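Local coordinates for putative alpha-L-fucosidase (Bacteroides thetaiotaomicron VPI-5482, PDB 3GZA), which probably hydrolyses alpha-L-fucosyl linkages in glycans, as a probably exported glycoside hydrolase of family 29, at residues A[26-31]-A[62-67]; A[76-81]-A[112-117]; A[315-320]-A[331-336]. One frame throughout, in Å; residues are numbered along the deposited sequence.

All three contacts lie in the wall of the TIM-barrel-like domain, the probable catalytic part, where parallel strands meet their surrounding helices. Strand 22-26, which ends at contact 1, pairs with strand 75-79 of contact 2 and with strand 312-317 of contact 3. Contact 1 therefore sits between the others, its centre about 8 Å from that of contact 2 and about 10 Å from that of contact 3; the centres of contacts 2 and 3 are about 16 Å apart, without touching. D62 OD1 is hydrogen-bonded to S117 OG (2.7 Å), and Y28 OH to D320 O. Contact 1 runs on to the sodium site at H31; the V77 side chain lies about 10 Å from a bound HEPES molecule.

Contact 1 (A[26-31]-A[62-67]). With NA (sodium ion), chain G; EDO (1,2-ethanediol), chain D.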
# COMPACT_ATOMS: atom_id res chain seq x y z
N PHE A 26 -4.64 22.44 7.59
CA PHE A 26 -4.16 21.57 8.62
C PHE A 26 -3.37 20.45 7.97
O PHE A 26 -3.95 19.69 7.19
CB PHE A 26 -5.33 20.94 9.41
CG PHE A 26 -6.18 21.93 10.17
CD1 PHE A 26 -7.19 22.64 9.52
CD2 PHE A 26 -5.91 22.21 11.49
CE1 PHE A 26 -7.94 23.58 10.25
CE2 PHE A 26 -6.68 23.09 12.18
CZ PHE A 26 -7.70 23.79 11.55
N HIS A 27 -2.06 20.42 8.21
CA HIS A 27 -1.18 19.36 7.73
C HIS A 27 -1.06 18.27 8.79
O HIS A 27 -0.80 18.56 9.96
CB HIS A 27 0.21 19.90 7.39
CG HIS A 27 0.26 20.71 6.13
ND1 HIS A 27 -0.22 22.00 6.02
CD2 HIS A 27 0.75 20.39 4.91
CE1 HIS A 27 -0.02 22.44 4.78
NE2 HIS A 27 0.57 21.48 4.09
N TYR A 28 -1.26 17.01 8.39
CA TYR A 28 -1.19 15.89 9.30
C TYR A 28 -0.81 14.67 8.46
O TYR A 28 -1.41 14.44 7.40
CB TYR A 28 -2.54 15.73 9.97
CG TYR A 28 -2.58 15.17 11.38
CD1 TYR A 28 -1.77 15.72 12.34
CD2 TYR A 28 -3.49 14.20 11.72
CE1 TYR A 28 -1.85 15.29 13.64
CE2 TYR A 28 -3.57 13.75 13.02
CZ TYR A 28 -2.78 14.33 13.96
OH TYR A 28 -2.87 13.96 15.28
N ASP A 29 0.21 13.96 8.87
CA ASP A 29 0.67 12.76 8.20
C ASP A 29 1.44 11.95 9.23
O ASP A 29 1.62 12.38 10.37
CB ASP A 29 1.50 13.15 6.95
CG ASP A 29 1.64 12.03 5.91
OD1 ASP A 29 1.45 10.81 6.25
OD2 ASP A 29 1.97 12.39 4.75
N LEU A 30 1.91 10.76 8.83
CA LEU A 30 2.48 9.81 9.81
C LEU A 30 3.66 10.31 10.61
O LEU A 30 3.83 9.95 11.79
CB LEU A 30 2.86 8.51 9.07
CG LEU A 30 1.72 7.77 8.37
CD1 LEU A 30 2.31 6.70 7.42
CD2 LEU A 30 0.72 7.15 9.39
N HIS A 31 4.52 11.10 10.00
CA HIS A 31 5.74 11.57 10.62
C HIS A 31 5.48 12.58 11.74
O HIS A 31 6.42 12.88 12.48
CB HIS A 31 6.70 12.17 9.58
CG HIS A 31 6.09 13.24 8.73
ND1 HIS A 31 5.87 14.53 9.19
CD2 HIS A 31 5.56 13.18 7.49
CE1 HIS A 31 5.30 15.22 8.23
NE2 HIS A 31 5.10 14.43 7.19
N ASP A 62 -13.38 18.99 16.14
CA ASP A 62 -14.17 20.17 16.53
C ASP A 62 -13.19 21.21 17.09
O ASP A 62 -13.39 22.38 16.87
CB ASP A 62 -15.24 19.87 17.57
CG ASP A 62 -16.46 19.14 17.03
OD1 ASP A 62 -16.61 19.03 15.81
OD2 ASP A 62 -17.28 18.69 17.92
N GLN A 63 -12.23 20.76 17.92
CA GLN A 63 -11.25 21.67 18.56
C GLN A 63 -10.40 22.37 17.52
O GLN A 63 -10.09 23.58 17.65
CB GLN A 63 -10.45 20.92 19.65
CG GLN A 63 -9.51 21.78 20.48
CD GLN A 63 -8.13 21.89 19.93
OE1 GLN A 63 -7.79 21.23 18.94
NE2 GLN A 63 -7.30 22.74 20.56
N TRP A 64 -10.04 21.63 16.48
CA TRP A 64 -9.26 22.22 15.37
C TRP A 64 -10.03 23.37 14.68
O TRP A 64 -9.51 24.46 14.47
CB TRP A 64 -9.02 21.17 14.29
CG TRP A 64 -8.21 19.99 14.64
CD1 TRP A 64 -7.87 19.54 15.90
CD2 TRP A 64 -7.78 18.99 13.74
NE1 TRP A 64 -7.17 18.35 15.78
CE2 TRP A 64 -7.14 17.98 14.48
CE3 TRP A 64 -7.84 18.87 12.35
CZ2 TRP A 64 -6.55 16.85 13.86
CZ3 TRP A 64 -7.27 17.75 11.74
CH2 TRP A 64 -6.63 16.76 12.50
N VAL A 65 -11.29 23.10 14.34
CA VAL A 65 -12.12 24.02 13.64
C VAL A 65 -12.42 25.23 14.51
O VAL A 65 -12.38 26.37 14.06
CB VAL A 65 -13.39 23.33 13.10
CG1 VAL A 65 -14.37 24.35 12.50
CG2 VAL A 65 -12.97 22.30 12.05
N GLN A 66 -12.70 25.02 15.79
CA GLN A 66 -12.96 26.17 16.64
C GLN A 66 -11.75 27.03 16.79
O GLN A 66 -11.86 28.24 16.89
CB GLN A 66 -13.39 25.70 18.04
CG GLN A 66 -14.79 25.13 18.05
CD GLN A 66 -15.16 24.54 19.38
OE1 GLN A 66 -14.63 23.49 19.79
NE2 GLN A 66 -16.06 25.21 20.06
N ALA A 67 -10.57 26.41 16.83
CA ALA A 67 -9.34 27.17 16.98
C ALA A 67 -9.13 28.10 15.77
O ALA A 67 -8.84 29.27 15.92
CB ALA A 67 -8.12 26.26 17.13
NA NA G . 8.09 14.48 13.04
C1 EDO D . 2.35 23.48 2.28
O1 EDO D . 1.79 22.26 1.78
C2 EDO D . 1.49 24.56 1.70
O2 EDO D . 1.80 24.66 0.32
O HOH W 1 6.81 15.98 11.57
O HOH W 2 9.66 13.81 11.13
O HOH W 3 6.68 15.51 14.69
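The indole of W64 touches two rings of segment 26-31, each at a different place. F26 lies with its ring tilted 21° from the six-membered ring of W64 but slid so far aside that the two hardly overlap. Its CE2 rests 3.7 Å from W64 CB, and its CZ comes within 3.5 Å of W64 O on the helix backbone. F26 has CG anti to its own carbonyl carbon (chi1 -64°), which carries the ring out beside this turn of helix 61-69. Y28 instead makes an edge-to-face pair: W64 CH2 points at one face of the phenol, near its rim and 4.1 Å from Y28 CD2, with the planes at 75°. The polar ends of both residues turn to the loop after strand 312-317, Y28 OH hydrogen-bonded to D320 O and W64 NE1 to G323 O. H27 NE2 shares a hydrogen bond of 2.7 Å with O1 of a 1,2-ethanediol, probably from the crystallisation liquor. H31 O binds sodium at 2.4 Å; D34, I36 and waters also coordinate the ion. The three rings form a buried aromatic cluster where strand 22-26 runs into its loop, beside helix 61-69, an arrangement in keeping with the TIM-barrel fold of this family.

Contact 2 (A[76-81]-A[112-117])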
# COMPACT_ATOMS: atom_id res chain seq x y z
N ALA A 76 -11.64 25.82 5.98
CA ALA A 76 -10.57 25.00 6.62
C ALA A 76 -10.35 23.79 5.70
O ALA A 76 -11.30 23.20 5.21
CB ALA A 76 -10.96 24.56 8.06
N VAL A 77 -9.09 23.48 5.50
CA VAL A 77 -8.64 22.43 4.58
C VAL A 77 -7.77 21.44 5.33
O VAL A 77 -6.93 21.83 6.13
CB VAL A 77 -7.84 23.10 3.43
CG1 VAL A 77 -7.33 22.08 2.38
CG2 VAL A 77 -8.66 24.21 2.74
N LEU A 78 -7.93 20.15 5.03
CA LEU A 78 -7.13 19.09 5.60
C LEU A 78 -6.38 18.31 4.56
O LEU A 78 -6.91 18.03 3.50
CB LEU A 78 -8.06 18.08 6.33
CG LEU A 78 -7.41 16.83 6.89
CD1 LEU A 78 -6.31 17.13 7.95
CD2 LEU A 78 -8.45 15.80 7.48
N THR A 79 -5.11 18.01 4.83
CA THR A 79 -4.31 17.16 3.97
C THR A 79 -4.79 15.72 4.07
O THR A 79 -4.47 14.99 5.03
CB THR A 79 -2.82 17.22 4.33
OG1 THR A 79 -2.66 16.79 5.69
CG2 THR A 79 -2.23 18.62 4.18
N ALA A 80 -5.58 15.28 3.11
CA ALA A 80 -6.00 13.90 3.03
C ALA A 80 -4.83 12.98 2.76
O ALA A 80 -4.79 11.86 3.28
CB ALA A 80 -7.07 13.72 1.96
N THR A 81 -3.94 13.42 1.89
CA THR A 81 -2.60 12.82 1.69
C THR A 81 -1.60 13.98 1.56
O THR A 81 -2.00 15.15 1.35
CB THR A 81 -2.42 12.01 0.43
OG1 THR A 81 -2.60 12.87 -0.74
CG2 THR A 81 -3.40 10.81 0.36
N ARG A 112 -13.71 12.66 7.29
CA ARG A 112 -15.13 12.75 7.67
C ARG A 112 -15.33 13.56 8.95
O ARG A 112 -16.18 14.44 9.04
CB ARG A 112 -15.75 11.39 7.80
CG ARG A 112 -17.25 11.56 7.98
CD ARG A 112 -18.09 10.37 7.68
NE ARG A 112 -17.78 9.74 6.43
CZ ARG A 112 -18.14 10.21 5.22
NH1 ARG A 112 -18.84 11.33 5.09
NH2 ARG A 112 -17.82 9.52 4.13
N ASP A 113 -14.54 13.23 9.97
CA ASP A 113 -14.62 13.98 11.22
C ASP A 113 -14.46 15.47 10.89
O ASP A 113 -15.22 16.32 11.36
CB ASP A 113 -13.47 13.59 12.14
CG ASP A 113 -13.65 12.27 12.87
OD1 ASP A 113 -14.49 11.43 12.52
OD2 ASP A 113 -12.87 12.10 13.82
N PHE A 114 -13.47 15.77 10.07
CA PHE A 114 -13.10 17.15 9.72
C PHE A 114 -14.14 17.92 8.97
O PHE A 114 -14.50 19.04 9.38
CB PHE A 114 -11.82 17.10 8.89
CG PHE A 114 -11.28 18.44 8.53
CD1 PHE A 114 -10.51 19.13 9.41
CD2 PHE A 114 -11.52 19.01 7.30
CE1 PHE A 114 -10.03 20.38 9.11
CE2 PHE A 114 -10.99 20.27 6.97
CZ PHE A 114 -10.26 20.94 7.88
N VAL A 115 -14.71 17.31 7.94
CA VAL A 115 -15.73 18.04 7.19
C VAL A 115 -16.97 18.23 8.05
O VAL A 115 -17.63 19.29 8.02
CB VAL A 115 -16.09 17.41 5.84
CG1 VAL A 115 -14.87 17.31 4.90
CG2 VAL A 115 -16.75 16.04 6.02
N ASN A 116 -17.28 17.25 8.91
CA ASN A 116 -18.39 17.39 9.82
C ASN A 116 -18.17 18.56 10.80
O ASN A 116 -19.09 19.34 11.06
CB ASN A 116 -18.62 16.07 10.61
CG ASN A 116 -19.18 14.94 9.74
OD1 ASN A 116 -19.60 15.14 8.59
ND2 ASN A 116 -19.30 13.75 10.34
N SER A 117 -16.94 18.65 11.35
CA SER A 117 -16.59 19.72 12.28
C SER A 117 -16.69 21.05 11.59
O SER A 117 -17.21 22.00 12.16
CB SER A 117 -15.19 19.50 12.88
OG SER A 117 -15.18 18.33 13.67
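F114 lays one face of its ring over L78, whose CB stands 3.7 Å from the ring centroid and only 10° off the normal, a CH-pi contact placed almost centrally. The phenyl and the leucine run antiparallel, flank to flank: the ring heads down toward the strand while the leucine climbs toward the helix. L78 CD2 consequently reaches the root of the aromatic group, 3.9 Å from F114 CB. With CG anti to the backbone N in F114 (chi1 -177°), the ring extends away from helix 110-121 and its far end meets the strand backbone. There F114 CE2 approaches A76 O at 3.4 Å, the carbonyl oxygen lying at the ring edge and near its plane. F114 CZ also touches A76 CB at 3.7 Å and passes 3.6 Å from V77 C. Replacing F114 by an alanine would probably open a gap above L78 and deprive A76 of its aromatic neighbour. No hydrogen bond crosses between the segments; their contacts are apolar and aromatic. Helix 112-117 runs antiparallel to strand 76-79, their axes 9.4 Å apart. W64 of helix 61-69 touches both L78 and F114, while the strand edges hydrogen-bond to strands 22-26 and 124-129; helix 110-121 thus packs on the sheet beside helix 61-69.

Contact 3 (A[315-320]-A[331-336]); sequences LGLTPD and QRLKEM
L333 packs its two methyl groups against L315 and L317, joining helix 327-344 to strand 312-317 in the wall of the TIM-barrel-like domain. L317 and L333 meet methyl to methyl, with L317 CD1 3.7 Å from L333 CD1. The other branch, L333 CD2, lies 3.8 Å from L315 CD1 and also reaches L317 CD2, so both branches of this one leucine are engaged by the strand. L315 passes alongside L333, not end on. Its CG is anti to the carbonyl carbon (chi1 -61°) and its CD1 is trans to CA, which puts CD1 at the far end of the side chain, against L333 CD2. The alternation of the strand puts L315 and L317 on the same side, with G316 between them. The segment axes are 12.1 Å apart, a span bridged wholly by side chains.

The other flank of the helix is polar and more accessible. Here E335 ties its own helix together: R332 NE makes a salt bridge to E335 OE1 at 2.8 Å, the oxygen lying close to the guanidinium plane but met on its syn side by a donor tilted 32° from the carboxylate plane, while Q331 NE2 donates a nearly straight bond (168°) to E335 OE2. Each carboxylate oxygen thus has a partner, which probably limits rotation of the group. R332 NH1 is also hydrogen-bonded to Y294 O, linking this flank to a loop, and K334 forms a salt bridge with D338 farther along the helix. Back on the buried side, the selenomethionine M336 stretches out in a fully extended chain and brings its SE atom to 3.9 Å from L315 CD1.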
# COMPACT_ATOMS: atom_id res chain seq x y z
N LEU A 315 -3.73 30.28 6.80
CA LEU A 315 -2.83 29.96 7.87
C LEU A 315 -2.59 28.46 8.00
O LEU A 315 -3.56 27.69 8.04
CB LEU A 315 -3.41 30.48 9.20
CG LEU A 315 -3.66 31.98 9.38
CD1 LEU A 315 -4.42 32.24 10.69
CD2 LEU A 315 -2.34 32.77 9.33
N GLY A 316 -1.33 28.06 8.13
CA GLY A 316 -0.98 26.65 8.34
C GLY A 316 -0.95 26.29 9.80
O GLY A 316 -0.07 26.76 10.60
N LEU A 317 -1.90 25.45 10.15
CA LEU A 317 -2.06 25.02 11.53
C LEU A 317 -1.63 23.56 11.68
O LEU A 317 -1.72 22.75 10.76
CB LEU A 317 -3.50 25.21 11.97
CG LEU A 317 -4.05 26.64 11.80
CD1 LEU A 317 -5.46 26.76 12.40
CD2 LEU A 317 -3.05 27.74 12.32
N THR A 318 -1.23 23.21 12.90
CA THR A 318 -0.52 21.92 13.14
C THR A 318 -1.07 21.10 14.30
O THR A 318 -0.62 21.26 15.47
CB THR A 318 0.97 22.19 13.40
OG1 THR A 318 1.17 23.00 14.57
CG2 THR A 318 1.60 22.92 12.23
N PRO A 319 -2.00 20.18 13.98
CA PRO A 319 -2.46 19.29 15.09
C PRO A 319 -1.28 18.44 15.56
O PRO A 319 -0.42 18.05 14.79
CB PRO A 319 -3.54 18.46 14.44
CG PRO A 319 -3.96 19.27 13.23
CD PRO A 319 -2.75 19.94 12.76
N ASP A 320 -1.29 18.18 16.84
CA ASP A 320 -0.19 17.49 17.53
C ASP A 320 -0.42 15.98 17.62
O ASP A 320 -1.42 15.46 17.13
CB ASP A 320 0.07 18.18 18.88
CG ASP A 320 -0.98 17.92 19.97
OD1 ASP A 320 -1.80 16.96 19.85
OD2 ASP A 320 -1.05 18.73 20.91
N GLN A 331 -4.60 29.86 21.47
CA GLN A 331 -4.71 31.15 22.14
C GLN A 331 -4.27 32.25 21.19
O GLN A 331 -4.89 33.28 21.13
CB GLN A 331 -3.93 31.16 23.44
CG GLN A 331 -3.82 32.48 24.14
CD GLN A 331 -5.18 33.09 24.52
OE1 GLN A 331 -6.17 32.37 24.76
NE2 GLN A 331 -5.22 34.41 24.59
N ARG A 332 -3.16 32.05 20.49
CA ARG A 332 -2.65 33.07 19.55
C ARG A 332 -3.64 33.36 18.43
O ARG A 332 -3.78 34.49 17.98
CB ARG A 332 -1.31 32.63 18.93
CG ARG A 332 -0.67 33.63 18.00
CD ARG A 332 -0.42 35.03 18.65
NE ARG A 332 0.04 35.01 20.05
CZ ARG A 332 1.28 34.74 20.45
NH1 ARG A 332 2.22 34.41 19.58
NH2 ARG A 332 1.58 34.72 21.72
N LEU A 333 -4.26 32.30 17.92
CA LEU A 333 -5.30 32.41 16.93
C LEU A 333 -6.46 33.25 17.44
O LEU A 333 -6.96 34.12 16.72
CB LEU A 333 -5.77 31.03 16.49
CG LEU A 333 -4.77 30.25 15.64
CD1 LEU A 333 -5.13 28.75 15.54
CD2 LEU A 333 -4.57 30.85 14.21
N LYS A 334 -6.89 33.00 18.67
CA LYS A 334 -7.97 33.79 19.26
C LYS A 334 -7.55 35.24 19.35
O LYS A 334 -8.33 36.17 19.04
CB LYS A 334 -8.34 33.23 20.63
CG LYS A 334 -9.40 34.08 21.33
CD LYS A 334 -9.56 33.57 22.73
CE LYS A 334 -10.67 34.27 23.49
NZ LYS A 334 -10.31 35.67 23.81
N GLU A 335 -6.32 35.47 19.81
CA GLU A 335 -5.82 36.83 19.91
C GLU A 335 -5.86 37.56 18.54
O GLU A 335 -6.16 38.76 18.48
CB GLU A 335 -4.40 36.85 20.48
CG GLU A 335 -4.28 36.42 21.94
CD GLU A 335 -2.88 36.17 22.40
OE1 GLU A 335 -1.93 36.31 21.60
OE2 GLU A 335 -2.74 35.81 23.61
N MSE A 336 -5.52 36.84 17.46
CA MSE A 336 -5.54 37.41 16.09
C MSE A 336 -6.95 37.84 15.69
O MSE A 336 -7.16 38.96 15.25
CB MSE A 336 -4.99 36.41 15.11
CG MSE A 336 -4.85 36.98 13.74
SE MSE A 336 -4.18 35.73 12.49
CE MSE A 336 -3.97 36.83 10.97